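Local coordinates for protein putative Xylose isomerase (Rhodospirillum rubrum, PDB 3QXB) that probably acts as an isomerase of the xylose isomerase-like TIM-barrel family and binds two metal ions, manganese or iron, at residues A[24-33]-A[294-302]. Numbering follows the deposited sequence.
Sequences VNLCFAVKRW and RDEDVLADM
Methyl CG2 of Val298 sits over the centre of the Arg32 guanidinium, 3.6 Å from Arg32 CZ. Near the edge of the same group, NH1 gives a hydrogen bond of 2.9 Å to OD1 of Asp295, part of a salt bridge, with OD1 tilted somewhat out of the guanidinium plane. The carboxylate uses its anti lone pair, and its plane stands 75° from the guanidinium. The Arg32 chain, extended from CG to NE, runs past OD1; its NH1 also donates to the carbonyl of Ala293, two residues before helix 295-310, and is thus held by two acceptors. Trp33 presents an edge to the helix, with CZ2 3.4 Å from the backbone O of Asp295 and CH2 3.8 Å from Val298 CG1. In this eight-stranded TIM barrel the contact joins the end of the first strand, 22-25, and the 3-10 segment and loop after it, to the first turns of the last helix; Leu42 of helix 36-46 touches Phe28, Trp33 and Leu299. Deeper in, selenomethionine Met302 makes a Met-aromatic contact with Phe28, SE lying obliquely 4.8 Å from the ring centroid. Bends at chi2 and chi3 (-61° and -56°) fold CE back over the rim of one ring face, where it also meets Val24 CG2 at 4.0 Å.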
ATOM      1  N   VAL A  24     -13.756  -3.201 -14.566  1.00 23.67           N
ATOM      2  CA  VAL A  24     -12.444  -3.403 -13.954  1.00 22.38           C
ATOM      3  C   VAL A  24     -11.985  -2.251 -13.066  1.00 22.10           C
ATOM      4  O   VAL A  24     -12.114  -1.096 -13.417  1.00 22.93           O
ATOM      5  CB  VAL A  24     -11.389  -3.765 -15.054  1.00 22.27           C
ATOM      6  CG1 VAL A  24     -11.205  -2.614 -16.083  1.00 20.11           C
ATOM      7  CG2 VAL A  24     -10.075  -4.187 -14.409  1.00 20.40           C
ATOM      8  N   ASN A  25     -11.448  -2.577 -11.893  1.00 22.50           N
ATOM      9  CA  ASN A  25     -10.743  -1.618 -11.080  1.00 22.05           C
ATOM     10  C   ASN A  25      -9.290  -1.615 -11.577  1.00 21.67           C
ATOM     11  O   ASN A  25      -8.664  -2.652 -11.776  1.00 21.54           O
ATOM     12  CB  ASN A  25     -10.868  -1.981  -9.591  1.00 23.32           C
ATOM     13  CG  ASN A  25     -10.056  -1.087  -8.701  1.00 20.51           C
ATOM     14  OD1 ASN A  25      -8.860  -1.020  -8.840  1.00 25.33           O
ATOM     15  ND2 ASN A  25     -10.716  -0.360  -7.786  1.00 21.25           N
ATOM     16  N   LEU A  26      -8.763  -0.418 -11.761  1.00 21.39           N
ATOM     17  CA  LEU A  26      -7.436  -0.216 -12.349  1.00 20.94           C
ATOM     18  C   LEU A  26      -6.277  -0.603 -11.448  1.00 20.50           C
ATOM     19  O   LEU A  26      -5.105  -0.457 -11.857  1.00 22.17           O
ATOM     20  CB  LEU A  26      -7.311   1.236 -12.830  1.00 19.53           C
ATOM     21  CG  LEU A  26      -8.296   1.586 -13.952  1.00 19.98           C
ATOM     22  CD1 LEU A  26      -8.128   3.019 -14.392  1.00 19.47           C
ATOM     23  CD2 LEU A  26      -8.139   0.653 -15.134  1.00 20.26           C
ATOM     24  N   CYS A  27      -6.558  -1.140 -10.257  1.00 20.66           N
ATOM     25  CA  CYS A  27      -5.482  -1.638  -9.354  1.00 21.71           C
ATOM     26  C   CYS A  27      -4.482  -2.581 -10.042  1.00 21.74           C
ATOM     27  O   CYS A  27      -3.303  -2.610  -9.696  1.00 21.84           O
ATOM     28  CB  CYS A  27      -6.063  -2.353  -8.136  1.00 22.96           C
ATOM     29  SG  CYS A  27      -7.105  -3.734  -8.569  1.00 27.01           S
ATOM     30  N   PHE A  28      -4.936  -3.348 -11.030  1.00 21.07           N
ATOM     31  CA  PHE A  28      -4.056  -4.302 -11.701  1.00 21.32           C
ATOM     32  C   PHE A  28      -2.954  -3.604 -12.483  1.00 20.78           C
ATOM     33  O   PHE A  28      -1.944  -4.241 -12.792  1.00 23.09           O
ATOM     34  CB  PHE A  28      -4.870  -5.178 -12.683  1.00 20.90           C
ATOM     35  CG  PHE A  28      -5.171  -4.479 -13.985  1.00 20.50           C
ATOM     36  CD1 PHE A  28      -6.317  -3.696 -14.126  1.00 23.02           C
ATOM     37  CD2 PHE A  28      -4.307  -4.572 -15.058  1.00 23.16           C
ATOM     38  CE1 PHE A  28      -6.576  -3.041 -15.323  1.00 20.27           C
ATOM     39  CE2 PHE A  28      -4.564  -3.916 -16.255  1.00 21.92           C
ATOM     40  CZ  PHE A  28      -5.685  -3.134 -16.377  1.00 21.10           C
ATOM     41  N   ALA A  29      -3.137  -2.308 -12.800  1.00 20.25           N
ATOM     42  CA  ALA A  29      -2.228  -1.508 -13.640  1.00 19.19           C
ATOM     43  C   ALA A  29      -1.271  -0.622 -12.875  1.00 19.11           C
ATOM     44  O   ALA A  29      -0.400   0.036 -13.471  1.00 18.95           O
ATOM     45  CB  ALA A  29      -3.031  -0.635 -14.626  1.00 20.09           C
ATOM     46  N   VAL A  30      -1.436  -0.588 -11.562  1.00 18.56           N
ATOM     47  CA  VAL A  30      -0.632   0.304 -10.686  1.00 18.77           C
ATOM     48  C   VAL A  30       0.859   0.125 -10.945  1.00 19.10           C
ATOM     49  O   VAL A  30       1.321  -1.015 -11.105  1.00 20.52           O
ATOM     50  CB  VAL A  30      -0.987   0.073  -9.209  1.00 17.67           C
ATOM     51  CG1 VAL A  30       0.077   0.695  -8.262  1.00 22.29           C
ATOM     52  CG2 VAL A  30      -2.417   0.569  -8.944  1.00 19.65           C
ATOM     53  N   LYS A  31       1.540   1.270 -11.095  1.00 19.06           N
ATOM     54  CA  LYS A  31       2.968   1.394 -11.403  1.00 17.95           C
ATOM     55  C   LYS A  31       3.379   0.989 -12.819  1.00 19.85           C
ATOM     56  O   LYS A  31       4.526   1.259 -13.218  1.00 20.75           O
ATOM     57  CB  LYS A  31       3.861   0.614 -10.421  1.00 18.31           C
ATOM     58  CG  LYS A  31       3.604   0.853  -8.931  1.00 16.94           C
ATOM     59  CD  LYS A  31       4.727   0.321  -8.040  1.00 19.54           C
ATOM     60  CE  LYS A  31       5.900   1.278  -8.052  1.00 18.01           C
ATOM     61  NZ  LYS A  31       6.912   1.012  -6.947  1.00 16.29           N
ATOM     62  N   ARG A  32       2.492   0.347 -13.576  1.00 20.50           N
ATOM     63  CA  ARG A  32       2.889  -0.258 -14.863  1.00 20.91           C
ATOM     64  C   ARG A  32       2.401   0.539 -16.098  1.00 21.67           C
ATOM     65  O   ARG A  32       3.187   1.310 -16.687  1.00 21.06           O
ATOM     66  CB  ARG A  32       2.443  -1.728 -14.936  1.00 21.23           C
ATOM     67  CG  ARG A  32       2.852  -2.611 -13.709  1.00 20.86           C
ATOM     68  CD  ARG A  32       2.161  -3.937 -13.766  1.00 22.36           C
ATOM     69  NE  ARG A  32       2.281  -4.711 -12.522  1.00 23.39           N
ATOM     70  CZ  ARG A  32       3.193  -5.649 -12.291  1.00 21.88           C
ATOM     71  NH1 ARG A  32       4.088  -5.977 -13.220  1.00 21.69           N
ATOM     72  NH2 ARG A  32       3.189  -6.299 -11.134  1.00 22.71           N
ATOM     73  N   TRP A  33       1.152   0.348 -16.520  1.00 21.63           N
ATOM     74  CA  TRP A  33       0.665   0.954 -17.781  1.00 22.84           C
ATOM     75  C   TRP A  33       0.075   2.311 -17.416  1.00 23.08           C
ATOM     76  O   TRP A  33      -1.127   2.449 -17.205  1.00 25.06           O
ATOM     77  CB  TRP A  33      -0.334   0.052 -18.540  1.00 22.69           C
ATOM     78  CG  TRP A  33       0.245  -1.278 -18.852  1.00 22.69           C
ATOM     79  CD1 TRP A  33       1.046  -1.585 -19.894  1.00 22.71           C
ATOM     80  CD2 TRP A  33       0.091  -2.475 -18.093  1.00 23.97           C
ATOM     81  NE1 TRP A  33       1.418  -2.894 -19.842  1.00 21.77           N
ATOM     82  CE2 TRP A  33       0.851  -3.475 -18.744  1.00 22.90           C
ATOM     83  CE3 TRP A  33      -0.602  -2.807 -16.919  1.00 23.61           C
ATOM     84  CZ2 TRP A  33       0.949  -4.784 -18.267  1.00 22.88           C
ATOM     85  CZ3 TRP A  33      -0.527  -4.140 -16.450  1.00 23.79           C
ATOM     86  CH2 TRP A  33       0.252  -5.101 -17.126  1.00 24.45           C
ATOM     87  N   ARG A 294       6.092  -9.883 -13.545  1.00 26.78           N
ATOM     88  CA  ARG A 294       6.480  -9.195 -14.774  1.00 27.22           C
ATOM     89  C   ARG A 294       5.251  -8.631 -15.494  1.00 26.51           C
ATOM     90  O   ARG A 294       4.231  -9.255 -15.495  1.00 24.33           O
ATOM     91  CB  ARG A 294       7.221 -10.166 -15.676  1.00 27.82           C
ATOM     92  CG  ARG A 294       8.559 -10.547 -15.085  1.00 33.61           C
ATOM     93  CD  ARG A 294       9.079 -11.794 -15.666  1.00 40.28           C
ATOM     94  NE  ARG A 294       9.310 -11.683 -17.090  1.00 45.29           N
ATOM     95  CZ  ARG A 294       8.703 -12.421 -18.030  1.00 50.80           C
ATOM     96  NH1 ARG A 294       7.787 -13.344 -17.732  1.00 52.71           N
ATOM     97  NH2 ARG A 294       9.039 -12.246 -19.305  1.00 51.85           N
ATOM     98  N   ASP A 295       5.412  -7.440 -16.085  1.00 26.69           N
ATOM     99  CA  ASP A 295       4.340  -6.739 -16.810  1.00 26.62           C
ATOM    100  C   ASP A 295       3.600  -7.665 -17.764  1.00 27.01           C
ATOM    101  O   ASP A 295       2.400  -7.772 -17.706  1.00 26.68           O
ATOM    102  CB  ASP A 295       4.923  -5.538 -17.587  1.00 25.86           C
ATOM    103  CG  ASP A 295       5.404  -4.385 -16.639  1.00 25.99           C
ATOM    104  OD1 ASP A 295       5.161  -4.435 -15.415  1.00 22.65           O
ATOM    105  OD2 ASP A 295       6.031  -3.441 -17.129  1.00 22.85           O
ATOM    106  N   GLU A 296       4.345  -8.357 -18.620  1.00 27.72           N
ATOM    107  CA  GLU A 296       3.730  -9.202 -19.645  1.00 28.25           C
ATOM    108  C   GLU A 296       2.958 -10.358 -19.041  1.00 27.58           C
ATOM    109  O   GLU A 296       1.950 -10.773 -19.622  1.00 26.52           O
ATOM    110  CB  GLU A 296       4.761  -9.698 -20.690  1.00 30.28           C
ATOM    111  CG  GLU A 296       5.887 -10.602 -20.137  1.00 35.48           C
ATOM    112  CD  GLU A 296       6.826 -11.156 -21.250  1.00 43.86           C
ATOM    113  OE1 GLU A 296       6.886 -10.596 -22.377  1.00 47.98           O
ATOM    114  OE2 GLU A 296       7.490 -12.185 -21.009  1.00 46.49           O
ATOM    115  N   ASP A 297       3.392 -10.860 -17.884  1.00 25.84           N
ATOM    116  CA  ASP A 297       2.686 -11.973 -17.216  1.00 27.40           C
ATOM    117  C   ASP A 297       1.361 -11.527 -16.576  1.00 26.98           C
ATOM    118  O   ASP A 297       0.377 -12.253 -16.634  1.00 28.49           O
ATOM    119  CB  ASP A 297       3.568 -12.669 -16.165  1.00 27.04           C
ATOM    120  CG  ASP A 297       4.761 -13.408 -16.789  1.00 28.80           C
ATOM    121  OD1 ASP A 297       4.696 -13.879 -17.961  1.00 29.84           O
ATOM    122  OD2 ASP A 297       5.776 -13.510 -16.096  1.00 27.95           O
ATOM    123  N   VAL A 298       1.354 -10.320 -15.999  1.00 26.92           N
ATOM    124  CA  VAL A 298       0.175  -9.708 -15.415  1.00 26.19           C
ATOM    125  C   VAL A 298      -0.852  -9.487 -16.521  1.00 25.98           C
ATOM    126  O   VAL A 298      -1.985  -9.922 -16.433  1.00 26.87           O
ATOM    127  CB  VAL A 298       0.559  -8.352 -14.711  1.00 25.55           C
ATOM    128  CG1 VAL A 298      -0.697  -7.537 -14.373  1.00 24.53           C
ATOM    129  CG2 VAL A 298       1.437  -8.605 -13.447  1.00 25.88           C
ATOM    130  N   LEU A 299      -0.420  -8.860 -17.604  1.00 26.18           N
ATOM    131  CA  LEU A 299      -1.309  -8.580 -18.743  1.00 25.32           C
ATOM    132  C   LEU A 299      -1.915  -9.867 -19.292  1.00 25.82           C
ATOM    133  O   LEU A 299      -3.137  -9.939 -19.466  1.00 25.07           O
ATOM    134  CB  LEU A 299      -0.575  -7.826 -19.861  1.00 24.75           C
ATOM    135  CG  LEU A 299      -1.492  -7.393 -21.030  1.00 26.27           C
ATOM    136  CD1 LEU A 299      -2.667  -6.607 -20.502  1.00 25.37           C
ATOM    137  CD2 LEU A 299      -0.707  -6.586 -22.081  1.00 26.63           C
ATOM    138  N   ALA A 300      -1.079 -10.882 -19.536  1.00 25.91           N
ATOM    139  CA  ALA A 300      -1.596 -12.154 -20.057  1.00 27.66           C
ATOM    140  C   ALA A 300      -2.629 -12.762 -19.133  1.00 27.03           C
ATOM    141  O   ALA A 300      -3.624 -13.295 -19.575  1.00 28.11           O
ATOM    142  CB  ALA A 300      -0.445 -13.189 -20.341  1.00 27.41           C
ATOM    143  N   ASP A 301      -2.364 -12.712 -17.842  1.00 27.04           N
ATOM    144  CA  ASP A 301      -3.266 -13.318 -16.862  1.00 27.70           C
ATOM    145  C   ASP A 301      -4.583 -12.584 -16.739  1.00 27.38           C
ATOM    146  O   ASP A 301      -5.660 -13.231 -16.659  1.00 28.12           O
ATOM    147  CB  ASP A 301      -2.585 -13.368 -15.503  1.00 27.34           C
ATOM    148  CG  ASP A 301      -3.391 -14.121 -14.502  1.00 29.54           C
ATOM    149  OD1 ASP A 301      -3.355 -15.362 -14.556  1.00 33.40           O
ATOM    150  OD2 ASP A 301      -4.079 -13.481 -13.699  1.00 29.97           O
HETATM  151  N   MSE A 302      -4.518 -11.244 -16.741  1.00 25.83           N
HETATM  152  CA  MSE A 302      -5.713 -10.403 -16.727  1.00 24.78           C
HETATM  153  C   MSE A 302      -6.638 -10.661 -17.907  1.00 25.21           C
HETATM  154  O   MSE A 302      -7.840 -10.724 -17.731  1.00 24.10           O
HETATM  155  CB  MSE A 302      -5.363  -8.918 -16.733  1.00 24.38           C
HETATM  156  CG  MSE A 302      -5.114  -8.337 -15.372  1.00 23.84           C
HETATM  157 SE   MSE A 302      -6.526  -8.385 -14.108  0.75 16.29          SE
HETATM  158  CE  MSE A 302      -7.912  -7.468 -15.087  1.00 25.11           C
TER